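Local coordinates for carboxylic ester hydrolase (Aspergillus niger, PDB 7K4O), which hydrolyses ester bonds as a tannin acyl hydrolase, a serine esterase that probably releases gallic acid from tannins, at residues 153-156 with 157-160; 191-194 with 195-198; 222-225 with 226-230; 329-332 with 333-336; 250-253 with 254-257. One frame throughout, in Å; residues are numbered along the deposited sequence.

Interaction 1 (153-156 with 157-160)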
loop_
_atom_site.group_PDB
_atom_site.type_symbol
_atom_site.label_atom_id
_atom_site.label_comp_id
_atom_site.label_asym_id
_atom_site.label_seq_id
_atom_site.Cartn_x
_atom_site.Cartn_y
_atom_site.Cartn_z
ATOM N N LYS A 153 14.784 7.514 -4.703
ATOM C CA LYS A 153 16.182 7.287 -5.120
ATOM C C LYS A 153 16.707 6.000 -4.489
ATOM O O LYS A 153 17.546 5.295 -5.130
ATOM C CB LYS A 153 17.061 8.497 -4.773
ATOM C CG LYS A 153 18.460 8.436 -5.326
ATOM C CD LYS A 153 19.167 9.827 -5.336
ATOM C CE LYS A 153 19.411 10.359 -3.934
ATOM N NZ LYS A 153 20.285 11.558 -3.961
ATOM N N ALA A 154 16.372 5.696 -3.250
ATOM C CA ALA A 154 16.901 4.504 -2.547
ATOM C C ALA A 154 16.493 3.215 -3.295
ATOM O O ALA A 154 17.332 2.286 -3.443
ATOM C CB ALA A 154 16.387 4.438 -1.114
ATOM N N HIS A 155 15.277 3.157 -3.786
ATOM C CA HIS A 155 14.830 1.928 -4.498
ATOM C C HIS A 155 15.506 1.792 -5.866
ATOM O O HIS A 155 15.853 0.661 -6.280
ATOM C CB HIS A 155 13.327 1.886 -4.627
ATOM C CG HIS A 155 12.683 1.231 -3.469
ATOM N ND1 HIS A 155 12.859 -0.147 -3.213
ATOM C CD2 HIS A 155 11.961 1.746 -2.453
ATOM C CE1 HIS A 155 12.235 -0.424 -2.086
ATOM N NE2 HIS A 155 11.648 0.700 -1.609
ATOM N N ARG A 156 15.758 2.895 -6.536
ATOM C CA ARG A 156 16.525 2.871 -7.801
ATOM C C ARG A 156 17.914 2.273 -7.552
ATOM O O ARG A 156 18.364 1.392 -8.331
ATOM C CB ARG A 156 16.581 4.287 -8.361
ATOM C CG ARG A 156 17.385 4.431 -9.628
ATOM C CD ARG A 156 16.923 3.496 -10.668
ATOM N NE ARG A 156 17.552 3.882 -11.946
ATOM C CZ ARG A 156 17.448 3.138 -13.051
ATOM N NH1 ARG A 156 16.698 2.048 -13.079
ATOM N NH2 ARG A 156 18.040 3.537 -14.152
ATOM N N GLU A 157 18.607 2.762 -6.508
ATOM C CA GLU A 157 19.970 2.306 -6.169
ATOM C C GLU A 157 19.946 0.817 -5.780
ATOM O O GLU A 157 20.843 0.071 -6.214
ATOM C CB GLU A 157 20.530 3.195 -5.077
ATOM C CG GLU A 157 20.851 4.606 -5.554
ATOM C CD GLU A 157 21.115 5.662 -4.482
ATOM O OE1 GLU A 157 21.116 5.317 -3.270
ATOM O OE2 GLU A 157 21.342 6.834 -4.886
ATOM N N LEU A 158 18.988 0.431 -4.946
ATOM C CA LEU A 158 18.844 -0.977 -4.516
ATOM C C LEU A 158 18.714 -1.872 -5.755
ATOM O O LEU A 158 19.389 -2.917 -5.822
ATOM C CB LEU A 158 17.671 -1.146 -3.557
ATOM C CG LEU A 158 17.211 -2.594 -3.257
ATOM C CD1 LEU A 158 18.323 -3.458 -2.699
ATOM C CD2 LEU A 158 15.979 -2.575 -2.385
ATOM N N SER A 159 17.831 -1.532 -6.676
ATOM C CA SER A 159 17.655 -2.398 -7.867
ATOM C C SER A 159 18.939 -2.430 -8.676
ATOM O O SER A 159 19.363 -3.548 -9.114
ATOM C CB SER A 159 16.492 -1.955 -8.692
ATOM O OG SER A 159 15.289 -2.164 -7.989
ATOM N N LEU A 160 19.566 -1.285 -8.947
ATOM C CA LEU A 160 20.778 -1.289 -9.804
ATOM C C LEU A 160 21.860 -2.134 -9.143
ATOM O O LEU A 160 22.478 -2.962 -9.817
ATOM C CB LEU A 160 21.254 0.132 -10.031
ATOM C CG LEU A 160 20.385 0.946 -10.975
ATOM C CD1 LEU A 160 20.748 2.431 -10.913
ATOM C CD2 LEU A 160 20.556 0.442 -12.394
#
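Across one turn of continuous helix, the backbone of 153-156 is tied to that of 157-160 by four successive i to i+4 hydrogen bonds, of which Leu158 N to Ala154 O, at 2.9 Å, is the shortest. The N-H...O angles of all four lie between 163° and 166°, as expected of undistorted alpha-helix.

Van der Waals contact carries the side-chain part. Leu160 CD1 lies over one face of the Arg156 guanidinium, offset toward its rim and 3.7 Å from Arg156 NE. The arginine reaches it because its chain, leaving with CG opposite the backbone N, bends at chi2 (54°). Leu158 CD2 comes within 4.0 Å of His155 ND1, the two side chains pointing the same way; the other ring nitrogen, NE2, is hydrogen-bonded to Glu191 OE1.

Lys153 and Glu157 meet through carbon rather than charge: Glu157 OE2 rests against the aliphatic Lys153 CG at 3.3 Å, while Lys153 NZ stays 4.9 Å from Glu157 OE2; the ammonium pairs with Glu145, and the carboxylate takes hydrogen bonds with Tyr64 and His66.

Within helix 144-169, Leu158 and Ser159 pack on Trp90 of strand 89-93, whereas His155 and Arg156 touch Gln195 of helix 187-196.

Interaction 2 (191-194 with 195-198)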
loop_
_atom_site.group_PDB
_atom_site.type_symbol
_atom_site.label_atom_id
_atom_site.label_comp_id
_atom_site.label_asym_id
_atom_site.label_seq_id
_atom_site.Cartn_x
_atom_site.Cartn_y
_atom_site.Cartn_z
ATOM N N GLU A 191 6.091 2.929 -2.926
ATOM C CA GLU A 191 7.484 2.731 -3.355
ATOM C C GLU A 191 7.531 1.959 -4.666
ATOM O O GLU A 191 8.326 2.327 -5.535
ATOM C CB GLU A 191 8.302 2.059 -2.281
ATOM C CG GLU A 191 8.528 2.932 -1.053
ATOM C CD GLU A 191 8.899 2.198 0.214
ATOM O OE1 GLU A 191 9.311 1.033 0.147
ATOM O OE2 GLU A 191 8.822 2.828 1.314
ATOM N N GLY A 192 6.662 0.961 -4.843
ATOM C CA GLY A 192 6.587 0.283 -6.150
ATOM C C GLY A 192 6.250 1.263 -7.259
ATOM O O GLY A 192 6.936 1.320 -8.276
ATOM N N TRP A 193 5.214 2.073 -7.067
ATOM C CA TRP A 193 4.811 3.061 -8.109
ATOM C C TRP A 193 5.914 4.094 -8.335
ATOM O O TRP A 193 6.045 4.580 -9.463
ATOM C CB TRP A 193 3.480 3.736 -7.774
ATOM C CG TRP A 193 2.291 2.896 -8.091
ATOM C CD1 TRP A 193 1.374 2.431 -7.207
ATOM C CD2 TRP A 193 1.936 2.338 -9.369
ATOM N NE1 TRP A 193 0.417 1.703 -7.855
ATOM C CE2 TRP A 193 0.741 1.621 -9.185
ATOM C CE3 TRP A 193 2.450 2.452 -10.673
ATOM C CZ2 TRP A 193 0.095 0.979 -10.236
ATOM C CZ3 TRP A 193 1.801 1.818 -11.709
ATOM C CH2 TRP A 193 0.648 1.069 -11.487
ATOM N N SER A 194 6.714 4.433 -7.329
ATOM C CA SER A 194 7.760 5.461 -7.454
ATOM C C SER A 194 8.750 5.045 -8.550
ATOM O O SER A 194 9.317 5.914 -9.244
ATOM C CB SER A 194 8.467 5.740 -6.155
ATOM O OG SER A 194 9.383 4.719 -5.772
ATOM N N GLN A 195 8.997 3.747 -8.693
ATOM C CA GLN A 195 9.952 3.241 -9.701
ATOM C C GLN A 195 9.267 3.020 -11.061
ATOM O O GLN A 195 9.817 3.423 -12.086
ATOM C CB GLN A 195 10.592 1.920 -9.269
ATOM C CG GLN A 195 11.259 1.999 -7.913
ATOM C CD GLN A 195 12.335 3.060 -7.835
ATOM O OE1 GLN A 195 13.350 2.971 -8.496
ATOM N NE2 GLN A 195 12.070 4.123 -7.077
ATOM N N VAL A 196 8.062 2.453 -11.068
ATOM C CA VAL A 196 7.301 2.203 -12.321
ATOM C C VAL A 196 7.057 3.527 -13.063
ATOM O O VAL A 196 7.115 3.561 -14.260
ATOM C CB VAL A 196 6.025 1.442 -12.017
ATOM C CG1 VAL A 196 5.109 1.363 -13.227
ATOM C CG2 VAL A 196 6.304 0.029 -11.456
ATOM N N GLN A 197 6.863 4.611 -12.320
ATOM C CA GLN A 197 6.612 5.949 -12.897
ATOM C C GLN A 197 7.845 6.609 -13.509
ATOM O O GLN A 197 7.651 7.556 -14.248
ATOM C CB GLN A 197 5.974 6.832 -11.819
ATOM C CG GLN A 197 4.541 6.472 -11.560
ATOM C CD GLN A 197 3.906 7.140 -10.369
ATOM O OE1 GLN A 197 4.438 8.103 -9.797
ATOM N NE2 GLN A 197 2.796 6.580 -9.912
ATOM N N ARG A 198 9.062 6.160 -13.204
ATOM C CA ARG A 198 10.305 6.809 -13.602
ATOM C C ARG A 198 11.235 5.924 -14.430
ATOM O O ARG A 198 11.952 6.505 -15.253
ATOM C CB ARG A 198 11.052 7.260 -12.344
ATOM C CG ARG A 198 10.361 8.405 -11.603
ATOM C CD ARG A 198 11.072 8.811 -10.338
ATOM N NE ARG A 198 10.470 9.939 -9.652
ATOM C CZ ARG A 198 9.450 9.865 -8.791
ATOM N NH1 ARG A 198 8.842 8.725 -8.533
ATOM N NH2 ARG A 198 9.006 10.972 -8.200
#
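Backbone and side-chain bonds join 195-198 to 191-194 toward the C-terminal part of helix 187-196, the helix of the beta-alpha-beta unit between strands 179-185 and 205-209. Gly192 O accepts two N-H groups. Val196 N lies 3.2 Å from Gly192 O, in the carbonyl plane and with a nearly straight bond (171°), as in alpha-helix; Gln195 N is at the same distance from Gly192 O but stands above that plane, and its bond is more bent. Gln197 N to Trp193 O (3.0 Å) carries the i to i+4 pattern one step further.

At Ser194 O the next donor is a side chain. Arg198 NH1 bonds to Ser194 O at 2.9 Å on a lone pair, and the oxygen is almost in the guanidinium plane. The arginine chain runs extended from CG to NE, and chi4 (85°) then turns the guanidinium back to the carbonyl. Its other terminal nitrogen, NH2, bonds to Ser392 O.

Earlier in this turn, Ser194 OG donates to Glu191 O at 2.6 Å. The helix starts within a GxSxG sequence (Gly184, Ser186, Gly188), consistent with the nucleophile elbow of the alpha/beta hydrolase fold, which the Glu191 side chain touches.

Trp193 meets Val196 obliquely, with CZ3 3.7 Å from Val196 CG1. The Gln197 amide approaches Trp193 CB through NE2 at 3.6 Å, its plane 28° from the indole; this nitrogen also donates to Thr396 O. Tyr430, Tyr455 and His413 meet the indole in T-shaped fashion.

Interaction 3 (222-225 with 226-230). With GDE (3,4,5-trihydroxybenzoic acid), chain J.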
loop_
_atom_site.group_PDB
_atom_site.type_symbol
_atom_site.label_atom_id
_atom_site.label_comp_id
_atom_site.label_asym_id
_atom_site.label_seq_id
_atom_site.Cartn_x
_atom_site.Cartn_y
_atom_site.Cartn_z
ATOM N N HIS A 222 -6.384 11.924 6.480
ATOM C CA HIS A 222 -6.358 11.244 7.787
ATOM C C HIS A 222 -6.898 12.190 8.894
ATOM O O HIS A 222 -7.259 11.670 9.946
ATOM C CB HIS A 222 -4.976 10.758 8.147
ATOM C CG HIS A 222 -4.637 9.404 7.598
ATOM N ND1 HIS A 222 -5.322 8.268 8.019
ATOM C CD2 HIS A 222 -3.678 8.999 6.709
ATOM C CE1 HIS A 222 -4.756 7.203 7.447
ATOM N NE2 HIS A 222 -3.746 7.628 6.613
ATOM N N LEU A 223 -6.925 13.498 8.636
ATOM C CA LEU A 223 -7.433 14.502 9.626
ATOM C C LEU A 223 -8.903 14.751 9.348
ATOM O O LEU A 223 -9.504 15.447 10.153
ATOM C CB LEU A 223 -6.627 15.805 9.528
ATOM C CG LEU A 223 -5.181 15.737 9.969
ATOM C CD1 LEU A 223 -4.482 17.108 9.822
ATOM C CD2 LEU A 223 -5.023 15.251 11.382
ATOM N N TYR A 224 -9.474 14.258 8.238
ATOM C CA TYR A 224 -10.856 14.629 7.848
ATOM C C TYR A 224 -11.873 14.223 8.948
ATOM O O TYR A 224 -12.678 15.074 9.411
ATOM C CB TYR A 224 -11.254 14.028 6.517
ATOM C CG TYR A 224 -12.650 14.356 6.094
ATOM C CD1 TYR A 224 -13.132 15.656 6.144
ATOM C CD2 TYR A 224 -13.522 13.356 5.714
ATOM C CE1 TYR A 224 -14.445 15.937 5.805
ATOM C CE2 TYR A 224 -14.824 13.632 5.352
ATOM C CZ TYR A 224 -15.311 14.922 5.449
ATOM O OH TYR A 224 -16.617 15.190 5.063
ATOM N N SER A 225 -11.881 12.973 9.379
ATOM C CA SER A 225 -12.799 12.504 10.453
ATOM C C SER A 225 -12.684 13.405 11.704
ATOM O O SER A 225 -13.728 13.782 12.265
ATOM C CB SER A 225 -12.526 11.090 10.802
ATOM O OG SER A 225 -12.908 10.244 9.733
ATOM N N ASN A 226 -11.480 13.708 12.147
ATOM C CA ASN A 226 -11.229 14.626 13.286
ATOM C C ASN A 226 -11.942 15.961 13.031
ATOM O O ASN A 226 -12.615 16.497 13.974
ATOM C CB ASN A 226 -9.752 14.919 13.486
ATOM C CG ASN A 226 -8.897 13.820 14.062
ATOM O OD1 ASN A 226 -7.688 13.805 13.806
ATOM N ND2 ASN A 226 -9.470 12.925 14.849
ATOM N N VAL A 227 -11.825 16.520 11.832
ATOM C CA VAL A 227 -12.364 17.868 11.551
ATOM C C VAL A 227 -13.892 17.788 11.425
ATOM O O VAL A 227 -14.587 18.748 11.826
ATOM C CB VAL A 227 -11.655 18.499 10.352
ATOM C CG1 VAL A 227 -12.332 19.778 9.931
ATOM C CG2 VAL A 227 -10.177 18.730 10.691
ATOM N N VAL A 228 -14.425 16.672 10.946
ATOM C CA VAL A 228 -15.902 16.467 10.920
ATOM C C VAL A 228 -16.413 16.502 12.367
ATOM O O VAL A 228 -17.445 17.158 12.625
ATOM C CB VAL A 228 -16.314 15.141 10.252
ATOM C CG1 VAL A 228 -17.790 14.841 10.503
ATOM C CG2 VAL A 228 -16.033 15.167 8.752
ATOM N N GLU A 229 -15.767 15.777 13.253
ATOM C CA GLU A 229 -16.189 15.694 14.672
ATOM C C GLU A 229 -16.140 17.112 15.269
ATOM O O GLU A 229 -17.086 17.500 15.996
ATOM C CB GLU A 229 -15.304 14.745 15.453
ATOM C CG GLU A 229 -15.494 13.303 15.042
ATOM C CD GLU A 229 -14.480 12.321 15.586
ATOM O OE1 GLU A 229 -13.475 12.728 16.205
ATOM O OE2 GLU A 229 -14.738 11.122 15.424
ATOM N N LYS A 230 -15.075 17.851 15.016
ATOM C CA LYS A 230 -14.940 19.240 15.544
ATOM C C LYS A 230 -16.032 20.118 14.950
ATOM O O LYS A 230 -16.659 20.895 15.699
ATOM C CB LYS A 230 -13.624 19.895 15.127
ATOM C CG LYS A 230 -12.404 19.594 15.970
ATOM C CD LYS A 230 -11.158 20.166 15.298
ATOM C CE LYS A 230 -11.272 21.627 14.906
ATOM N NZ LYS A 230 -11.147 22.480 16.102
HETATM O OAA GDE J . 2.359 2.032 5.149
HETATM O OAB GDE J . 0.637 1.509 6.436
HETATM O OAC GDE J . 1.693 7.077 4.399
HETATM O OAD GDE J . -2.599 5.389 5.646
HETATM O OAE GDE J . -1.058 7.431 4.867
HETATM C CAF GDE J . 1.481 4.708 5.040
HETATM C CAG GDE J . -0.710 3.843 5.678
HETATM C CAH GDE J . 1.259 2.325 5.708
HETATM C CAI GDE J . 0.918 5.977 4.833
HETATM C CAJ GDE J . -1.274 5.134 5.506
HETATM C CAK GDE J . 0.658 3.698 5.508
HETATM C CAL GDE J . -0.472 6.155 5.069
HETATM O O HOH W 1 -9.310 12.023 11.600
#
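His222 NE2 sits between two hydroxyls of the bound 3,4,5-trihydroxybenzoic acid. Ligand OAD is 2.7 Å from His222 NE2, at the edge of the imidazole and in its plane; ligand OAE, farther away, accepts from His222 NE2 at 3.2 Å. For the shorter bond either partner could donate. On the other ring nitrogen, ND1, Asp333 holds the imidazole's rotation from behind, a second-shell residue to the ligand.

Behind the histidine the chain winds into a helix. A water bridges His222 and Asn226, donating to His222 O at 2.7 Å and accepting from Asn226 N at 2.8 Å, and so takes the place of a direct i to i+4 bond. From there direct bonds take over: Val227 N to Leu223 O, Val228 N to Tyr224 O at 2.8 Å, and Glu229 N to Ser225 O.

Tyr224 and Val228 make the principal side-chain contact. Val228 CG2 sits over one face of the phenol ring, 3.7 Å from its centroid and 25° off the normal, a CH-pi contact in which Val228 CG2 comes to 3.4 Å from Tyr224 CZ. The ring comes beneath the methyl because CG leaves opposite the backbone N (chi1 179°); its hydroxyl is bonded to Thr308 O. Leu223 CD2 touches Asn226 OD1 at 3.9 Å, while the amide of Asn226 is bonded to backbone atoms of Asp350 and Asp348.

Gln218, Gln219, Ser421 and His465 also bond the ligand, placing His222 in the galloyl-binding pocket of this tannase, beside the probable Ser-His-Asp triad.

Interaction 4 (329-332 with 333-336)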
loop_
_atom_site.group_PDB
_atom_site.type_symbol
_atom_site.label_atom_id
_atom_site.label_comp_id
_atom_site.label_asym_id
_atom_site.label_seq_id
_atom_site.Cartn_x
_atom_site.Cartn_y
_atom_site.Cartn_z
ATOM N N ALA A 329 -15.598 -0.127 5.899
ATOM C CA ALA A 329 -14.283 0.159 6.511
ATOM C C ALA A 329 -14.474 0.673 7.937
ATOM O O ALA A 329 -15.393 1.514 8.151
ATOM C CB ALA A 329 -13.486 1.145 5.662
ATOM N N ALA A 330 -13.637 0.225 8.858
ATOM C CA ALA A 330 -13.643 0.691 10.253
ATOM C C ALA A 330 -13.423 2.207 10.304
ATOM O O ALA A 330 -12.718 2.777 9.454
ATOM C CB ALA A 330 -12.630 -0.028 11.059
ATOM N N PHE A 331 -14.011 2.864 11.305
ATOM C CA PHE A 331 -13.843 4.320 11.514
ATOM C C PHE A 331 -12.600 4.590 12.357
ATOM O O PHE A 331 -12.690 5.209 13.455
ATOM C CB PHE A 331 -15.122 4.886 12.155
ATOM C CG PHE A 331 -16.273 5.037 11.215
ATOM C CD1 PHE A 331 -17.155 3.992 10.989
ATOM C CD2 PHE A 331 -16.504 6.232 10.570
ATOM C CE1 PHE A 331 -18.205 4.129 10.104
ATOM C CE2 PHE A 331 -17.559 6.364 9.686
ATOM C CZ PHE A 331 -18.409 5.319 9.455
ATOM N N ASP A 332 -11.407 4.230 11.858
ATOM C CA ASP A 332 -10.153 4.396 12.626
ATOM C C ASP A 332 -9.789 5.875 12.750
ATOM O O ASP A 332 -9.398 6.272 13.836
ATOM C CB ASP A 332 -8.979 3.626 12.002
ATOM C CG ASP A 332 -8.970 2.142 12.332
ATOM O OD1 ASP A 332 -10.015 1.501 12.149
ATOM O OD2 ASP A 332 -7.903 1.628 12.750
ATOM N N ASP A 333 -9.882 6.632 11.655
ATOM C CA ASP A 333 -9.529 8.067 11.655
ATOM C C ASP A 333 -10.415 8.768 12.700
ATOM O O ASP A 333 -9.928 9.723 13.349
ATOM C CB ASP A 333 -9.737 8.712 10.298
ATOM C CG ASP A 333 -8.565 8.456 9.321
ATOM O OD1 ASP A 333 -7.548 7.816 9.737
ATOM O OD2 ASP A 333 -8.707 8.946 8.195
ATOM N N ALA A 334 -11.651 8.297 12.829
ATOM C CA ALA A 334 -12.657 8.962 13.708
ATOM C C ALA A 334 -12.434 8.635 15.183
ATOM O O ALA A 334 -13.175 9.231 16.041
ATOM C CB ALA A 334 -14.064 8.582 13.290
ATOM N N GLU A 335 -11.534 7.724 15.515
ATOM C CA GLU A 335 -11.332 7.245 16.904
ATOM C C GLU A 335 -11.267 8.445 17.857
ATOM O O GLU A 335 -10.538 9.422 17.603
ATOM C CB GLU A 335 -10.057 6.419 17.065
ATOM C CG GLU A 335 -9.997 5.694 18.410
ATOM C CD GLU A 335 -10.805 4.392 18.480
ATOM O OE1 GLU A 335 -11.467 4.003 17.463
ATOM O OE2 GLU A 335 -10.765 3.754 19.540
ATOM N N THR A 336 -12.105 8.404 18.898
ATOM C CA THR A 336 -12.116 9.437 19.968
ATOM C C THR A 336 -11.406 8.885 21.197
ATOM O O THR A 336 -11.079 7.713 21.235
ATOM C CB THR A 336 -13.574 9.834 20.260
ATOM O OG1 THR A 336 -14.332 8.646 20.534
ATOM C CG2 THR A 336 -14.160 10.566 19.085
HETATM O O HOH W 2 -10.451 5.344 9.083
HETATM O O HOH W 3 -13.910 4.915 15.946
#
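Backbone hydrogen bonding joins Asp332 to Glu335 in a type I beta turn. Glu335 N donates to Asp332 O at 3.1 Å with an N-H...O angle of 160°, and approaches from well above the carbonyl plane, 64° out of it. Ala334 N to Phe331 O, at 3.3 Å, is a weak bond. Phe331 is the centre of an inverse gamma turn, closed by a weak bond from Asp332 N to Ala330 O, so that two tight turns share Asp332.

Water supplements these bonds. One molecule accepts from Asp333 N at 2.9 Å and donates weakly to Ala330 O. A second lies 2.8 Å from Phe331 O and 3.0 Å from Glu335 OE1, within hydrogen-bonding distance of both. The bend of the glutamate chain at chi2 (81°) folds its carboxylate back to this water.

Apolar contact across the turn is light: Phe331 CB and Ala334 CB are 4.0 Å apart, with the alanine methyl near the plane of the phenyl ring, at its edge.

The loop runs between helix 300-310 and strand 337-339. Phe331 packs on Ala306, Ile309 and Ile310 of that helix and on Val245 of helix 238-252, while Asp333 and Ala334 rest on Ser225 of helix 224-232.

Interaction 5 (250-253 with 254-257). With CA (calcium ion), chain K.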
loop_
_atom_site.group_PDB
_atom_site.type_symbol
_atom_site.label_atom_id
_atom_site.label_comp_id
_atom_site.label_asym_id
_atom_site.label_seq_id
_atom_site.Cartn_x
_atom_site.Cartn_y
_atom_site.Cartn_z
ATOM N N ALA A 250 -24.175 -6.205 7.674
ATOM C CA ALA A 250 -25.416 -7.035 7.688
ATOM C C ALA A 250 -26.311 -6.653 6.517
ATOM O O ALA A 250 -26.843 -7.551 5.831
ATOM C CB ALA A 250 -26.125 -6.894 9.023
ATOM N N ALA A 251 -26.435 -5.361 6.223
ATOM C CA ALA A 251 -27.376 -4.873 5.195
ATOM C C ALA A 251 -26.812 -5.109 3.791
ATOM O O ALA A 251 -27.603 -5.176 2.862
ATOM C CB ALA A 251 -27.705 -3.414 5.420
ATOM N N CYS A 252 -25.489 -5.187 3.605
ATOM C CA CYS A 252 -24.889 -5.133 2.240
ATOM C C CYS A 252 -24.261 -6.481 1.879
ATOM O O CYS A 252 -23.966 -6.664 0.688
ATOM C CB CYS A 252 -23.859 -4.008 2.173
ATOM S SG CYS A 252 -24.612 -2.363 2.339
ATOM N N ASP A 253 -24.149 -7.410 2.836
ATOM C CA ASP A 253 -23.589 -8.769 2.597
ATOM C C ASP A 253 -24.174 -9.403 1.336
ATOM O O ASP A 253 -23.383 -9.863 0.454
ATOM C CB ASP A 253 -23.788 -9.638 3.809
ATOM C CG ASP A 253 -23.302 -11.061 3.631
ATOM O OD1 ASP A 253 -22.464 -11.319 2.716
ATOM O OD2 ASP A 253 -23.741 -11.908 4.445
ATOM N N ALA A 254 -25.513 -9.432 1.238
ATOM C CA ALA A 254 -26.246 -10.209 0.212
ATOM C C ALA A 254 -26.257 -9.475 -1.125
ATOM O O ALA A 254 -26.668 -10.045 -2.124
ATOM C CB ALA A 254 -27.651 -10.500 0.695
ATOM N N MET A 255 -25.824 -8.221 -1.191
ATOM C CA MET A 255 -25.865 -7.484 -2.483
ATOM C C MET A 255 -24.885 -8.073 -3.522
ATOM O O MET A 255 -25.081 -7.839 -4.737
ATOM C CB MET A 255 -25.532 -6.016 -2.253
ATOM C CG MET A 255 -26.641 -5.247 -1.541
ATOM S SD MET A 255 -26.001 -3.573 -1.155
ATOM C CE MET A 255 -27.352 -2.842 -0.207
ATOM N N ASP A 256 -23.910 -8.852 -3.080
ATOM C CA ASP A 256 -22.957 -9.544 -3.994
ATOM C C ASP A 256 -23.494 -10.932 -4.409
ATOM O O ASP A 256 -22.808 -11.623 -5.188
ATOM C CB ASP A 256 -21.582 -9.639 -3.336
ATOM C CG ASP A 256 -21.540 -10.230 -1.947
ATOM O OD1 ASP A 256 -22.157 -11.318 -1.734
ATOM O OD2 ASP A 256 -20.866 -9.634 -1.091
ATOM N N GLY A 257 -24.686 -11.330 -3.943
ATOM C CA GLY A 257 -25.328 -12.612 -4.324
ATOM C C GLY A 257 -24.873 -13.773 -3.464
ATOM O O GLY A 257 -25.311 -14.934 -3.697
HETATM CA CA CA K . -21.510 -11.378 0.493
HETATM O O HOH W 4 -27.307 -8.663 3.400
HETATM O O HOH W 5 -21.762 -7.046 -0.974
HETATM O O HOH W 6 -19.475 -12.298 -0.814
#
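Two aspartates clasp a calcium ion from different torsions: Asp253 extends its CG opposite the backbone N (chi1 177°), whereas Asp256 places CG between its own N and carbonyl carbon (chi1 52°). The first setting lets Asp253 bind through both backbone and side chain, O and OD1 each 2.4 Å from the calcium ion. The second turns the Asp256 carboxylate back over the preceding turn, so that it chelates the calcium ion with OD1 at 2.3 Å and OD2 at 2.4 Å. Asp253 O and Asp256 OD1 are consequently only 2.9 Å apart, two acceptors drawn together by the cation. Outside these residues, Asp253 OD2 bonds to Trp261 N and Asp256 OD2 to Ala264 N.

A 3-10 segment, 254-256, comes after helix 238-252. Met255 N donates to Cys252 O at 3.1 Å from above the carbonyl plane. A water donates to both Cys252 O and Asp256 OD2, tying the turn to the carboxylate; another links Ala250 O to Ala254 N. The extended Met255 chain brings CE to 3.8 Å from Cys252 SG, a sulfur already fixed by its disulfide to Cys269.

A water at 2.6 Å from the calcium ion joins the shell, completed by Lys258 O, Asp260 OD1 and Val262 O. Carboxylates mixed with backbone carbonyls and gathered within ten residues are characteristic of a compact calcium-binding loop, here following a helix.

Interactions 1 and 2 touch, their centres 11 Å apart: His155 NE2 and Glu191 OE1, 2.9 Å from each other, probably hydrogen-bond between helices 144-169 and 187-196. Interactions 3 and 4 form a second touching pair, centres 10 Å apart, joined by a hydrogen bond between His222 ND1 and Asp333 OD1, 2.8 Å. These pairs approach the bound trihydroxybenzoic acid from different parts of the fold: His222 binds it directly, Asp333 has its side chain about 7 Å from it, and Glu191 about 8 Å. Interaction 5 is separate, its calcium loop centred about 22 Å from the centre of interaction 4 and 45 Å from that of interaction 1.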